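Local coordinates for protein arginyl-trna synthetase (Thermus thermophilus, PDB 1IQ0) that probably joins L-arginine to its cognate tRNA at the expense of ATP, as a monomeric class I aminoacyl-tRNA synthetase, at residues D130-I135 with R523-L528. Sequence-based numbering, arbitrary orientation.
Sequences DAIARI and RTPHVL
P525 lays its ring against one face of helix 120-138, where it meets A131, I132 and I135. Its CG presses on the I132 side, 4.0 Å from I132 CB, while its CB lies 4.1 Å from A131 CB and also meets the end of I135. Proline suits the first turn of helix 525-544, where an amide hydrogen is not needed for the helical bonding pattern, and its compact ring comes close to the other backbone: P525 CG is 3.9 Å from I132 N. The small methyl of A131 leaves room for this approach.

The two isoleucines reach past the ring in different directions, I132 toward R523 and I135 toward L528. In I132, CG1 lies anti to the backbone N (chi1 -166°), and CD1 extends to the link between helices 512-522 and 525-544, touching R523 CA at 3.6 Å. R523 has left the helical conformation with a positive phi of 59°; its aliphatic CG passes 4.3 Å from I132 CG1, while the guanidinium leads away from the apolar surface. I135 sends its CD1 across the proline obliquely, 3.9 Å from P525 CA, and on to L528 CD1 at 4.1 Å, one turn further along. L583 and A520 add to the apolar surroundings of I135.

On another side of helix 120-138, R134 NE bonds D130 OD2 at 2.8 Å, in the guanidinium plane, on the syn side of the carboxylate but tilted 28° from its plane; R443 and R233 also pair with D130.

Helix 120-138 begins within the 'HIGH' region of the catalytic domain, so its packing on helix 525-544 forms a seam with the DALR anticodon-binding region. Without direct hydrogen bonds or salt bridges, this buried junction depends on fitting aliphatic surfaces, with D130 and R134 paired away from it.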
ATOM      1  N   ASP A 130       1.318   1.299  -4.033  1.00 22.86           N
ATOM      2  CA  ASP A 130       1.477   0.091  -4.828  1.00 20.31           C
ATOM      3  C   ASP A 130       1.281  -1.150  -3.953  1.00 21.62           C
ATOM      4  O   ASP A 130       0.613  -2.103  -4.351  1.00 26.38           O
ATOM      5  CB  ASP A 130       2.871   0.055  -5.467  1.00 16.34           C
ATOM      6  CG  ASP A 130       3.097  -1.197  -6.277  1.00 17.55           C
ATOM      7  OD1 ASP A 130       2.409  -1.366  -7.311  1.00 18.62           O
ATOM      8  OD2 ASP A 130       3.941  -2.024  -5.880  1.00 19.54           O
ATOM      9  N   ALA A 131       1.859  -1.125  -2.758  1.00 16.15           N
ATOM     10  CA  ALA A 131       1.749  -2.250  -1.838  1.00 16.31           C
ATOM     11  C   ALA A 131       0.300  -2.524  -1.431  1.00 17.83           C
ATOM     12  O   ALA A 131      -0.156  -3.664  -1.492  1.00 19.16           O
ATOM     13  CB  ALA A 131       2.615  -2.004  -0.594  1.00 11.60           C
ATOM     14  N   ILE A 132      -0.433  -1.494  -1.022  1.00 17.67           N
ATOM     15  CA  ILE A 132      -1.813  -1.726  -0.621  1.00 17.36           C
ATOM     16  C   ILE A 132      -2.647  -2.173  -1.817  1.00 15.47           C
ATOM     17  O   ILE A 132      -3.585  -2.943  -1.656  1.00 16.25           O
ATOM     18  CB  ILE A 132      -2.456  -0.477   0.059  1.00 25.59           C
ATOM     19  CG1 ILE A 132      -3.753  -0.885   0.758  1.00 28.36           C
ATOM     20  CG2 ILE A 132      -2.765   0.603  -0.968  1.00 21.23           C
ATOM     21  CD1 ILE A 132      -3.592  -2.018   1.751  1.00 35.90           C
ATOM     22  N   ALA A 133      -2.300  -1.706  -3.016  1.00 21.24           N
ATOM     23  CA  ALA A 133      -3.023  -2.111  -4.219  1.00 19.11           C
ATOM     24  C   ALA A 133      -2.811  -3.606  -4.461  1.00 18.54           C
ATOM     25  O   ALA A 133      -3.761  -4.332  -4.757  1.00 20.64           O
ATOM     26  CB  ALA A 133      -2.536  -1.319  -5.444  1.00 11.27           C
ATOM     27  N   ARG A 134      -1.559  -4.052  -4.352  1.00 20.51           N
ATOM     28  CA  ARG A 134      -1.214  -5.460  -4.552  1.00 21.43           C
ATOM     29  C   ARG A 134      -1.873  -6.348  -3.488  1.00 20.33           C
ATOM     30  O   ARG A 134      -2.430  -7.402  -3.797  1.00 22.10           O
ATOM     31  CB  ARG A 134       0.304  -5.657  -4.475  1.00 16.61           C
ATOM     32  CG  ARG A 134       1.099  -5.056  -5.628  1.00 17.56           C
ATOM     33  CD  ARG A 134       2.580  -5.178  -5.350  1.00 19.93           C
ATOM     34  NE  ARG A 134       3.401  -4.668  -6.445  1.00 20.41           N
ATOM     35  CZ  ARG A 134       3.739  -5.365  -7.525  1.00 17.71           C
ATOM     36  NH1 ARG A 134       3.328  -6.615  -7.668  1.00 18.81           N
ATOM     37  NH2 ARG A 134       4.499  -4.807  -8.457  1.00 23.66           N
ATOM     38  N   ILE A 135      -1.793  -5.912  -2.237  1.00 22.04           N
ATOM     39  CA  ILE A 135      -2.364  -6.649  -1.120  1.00 21.77           C
ATOM     40  C   ILE A 135      -3.875  -6.816  -1.275  1.00 24.08           C
ATOM     41  O   ILE A 135      -4.398  -7.918  -1.100  1.00 24.80           O
ATOM     42  CB  ILE A 135      -2.023  -5.937   0.214  1.00 19.23           C
ATOM     43  CG1 ILE A 135      -0.517  -6.077   0.486  1.00 16.15           C
ATOM     44  CG2 ILE A 135      -2.865  -6.498   1.356  1.00 22.25           C
ATOM     45  CD1 ILE A 135      -0.021  -5.285   1.697  1.00 15.21           C
ATOM     46  N   ARG A 523      -5.913  -1.415   5.578  1.00 23.24           N
ATOM     47  CA  ARG A 523      -5.123  -0.598   4.668  1.00 24.25           C
ATOM     48  C   ARG A 523      -3.810  -0.228   5.345  1.00 25.12           C
ATOM     49  O   ARG A 523      -3.403   0.939   5.385  1.00 24.90           O
ATOM     50  CB  ARG A 523      -5.924   0.651   4.265  1.00 32.81           C
ATOM     51  CG  ARG A 523      -7.054   0.331   3.279  1.00 33.79           C
ATOM     52  CD  ARG A 523      -7.951   1.518   2.943  1.00 29.52           C
ATOM     53  NE  ARG A 523      -8.940   1.743   3.990  1.00 36.21           N
ATOM     54  CZ  ARG A 523      -8.749   2.542   5.028  1.00 30.84           C
ATOM     55  NH1 ARG A 523      -7.605   3.213   5.149  1.00 33.12           N
ATOM     56  NH2 ARG A 523      -9.685   2.644   5.962  1.00 31.13           N
ATOM     57  N   THR A 524      -3.150  -1.248   5.885  1.00 23.51           N
ATOM     58  CA  THR A 524      -1.884  -1.067   6.575  1.00 20.98           C
ATOM     59  C   THR A 524      -0.865  -2.111   6.144  1.00 21.49           C
ATOM     60  O   THR A 524      -0.744  -3.174   6.755  1.00 21.27           O
ATOM     61  CB  THR A 524      -2.066  -1.154   8.104  1.00 25.07           C
ATOM     62  OG1 THR A 524      -2.770  -2.357   8.432  1.00 20.55           O
ATOM     63  CG2 THR A 524      -2.840   0.061   8.629  1.00 24.68           C
ATOM     64  N   PRO A 525      -0.126  -1.827   5.064  1.00 20.04           N
ATOM     65  CA  PRO A 525       0.883  -2.764   4.571  1.00 19.44           C
ATOM     66  C   PRO A 525       1.946  -3.112   5.605  1.00 20.14           C
ATOM     67  O   PRO A 525       2.520  -4.211   5.563  1.00 22.12           O
ATOM     68  CB  PRO A 525       1.469  -2.031   3.371  1.00 17.73           C
ATOM     69  CG  PRO A 525       0.259  -1.299   2.829  1.00 17.02           C
ATOM     70  CD  PRO A 525      -0.342  -0.731   4.103  1.00 20.37           C
ATOM     71  N   HIS A 526       2.216  -2.192   6.532  1.00 20.20           N
ATOM     72  CA  HIS A 526       3.240  -2.449   7.540  1.00 22.59           C
ATOM     73  C   HIS A 526       2.961  -3.714   8.357  1.00 23.70           C
ATOM     74  O   HIS A 526       3.885  -4.311   8.912  1.00 24.69           O
ATOM     75  CB  HIS A 526       3.419  -1.250   8.482  1.00 16.70           C
ATOM     76  CG  HIS A 526       2.291  -1.056   9.444  1.00 23.42           C
ATOM     77  ND1 HIS A 526       1.223  -0.226   9.183  1.00 24.86           N
ATOM     78  CD2 HIS A 526       2.067  -1.586  10.670  1.00 22.55           C
ATOM     79  CE1 HIS A 526       0.388  -0.250  10.207  1.00 24.36           C
ATOM     80  NE2 HIS A 526       0.876  -1.068  11.122  1.00 22.95           N
ATOM     81  N   VAL A 527       1.698  -4.126   8.429  1.00 22.77           N
ATOM     82  CA  VAL A 527       1.351  -5.333   9.174  1.00 19.83           C
ATOM     83  C   VAL A 527       1.901  -6.556   8.432  1.00 20.99           C
ATOM     84  O   VAL A 527       2.349  -7.516   9.049  1.00 18.25           O
ATOM     85  CB  VAL A 527      -0.182  -5.465   9.357  1.00 20.69           C
ATOM     86  CG1 VAL A 527      -0.530  -6.833   9.938  1.00 20.99           C
ATOM     87  CG2 VAL A 527      -0.682  -4.365  10.298  1.00 20.67           C
ATOM     88  N   LEU A 528       1.891  -6.509   7.106  1.00 19.33           N
ATOM     89  CA  LEU A 528       2.410  -7.621   6.321  1.00 20.49           C
ATOM     90  C   LEU A 528       3.930  -7.585   6.409  1.00 20.12           C
ATOM     91  O   LEU A 528       4.581  -8.615   6.559  1.00 21.42           O
ATOM     92  CB  LEU A 528       1.998  -7.497   4.855  1.00 24.65           C
ATOM     93  CG  LEU A 528       1.905  -8.775   4.009  1.00 27.41           C
ATOM     94  CD1 LEU A 528       2.359  -8.451   2.601  1.00 22.84           C
ATOM     95  CD2 LEU A 528       2.742  -9.903   4.587  1.00 23.49           C
TER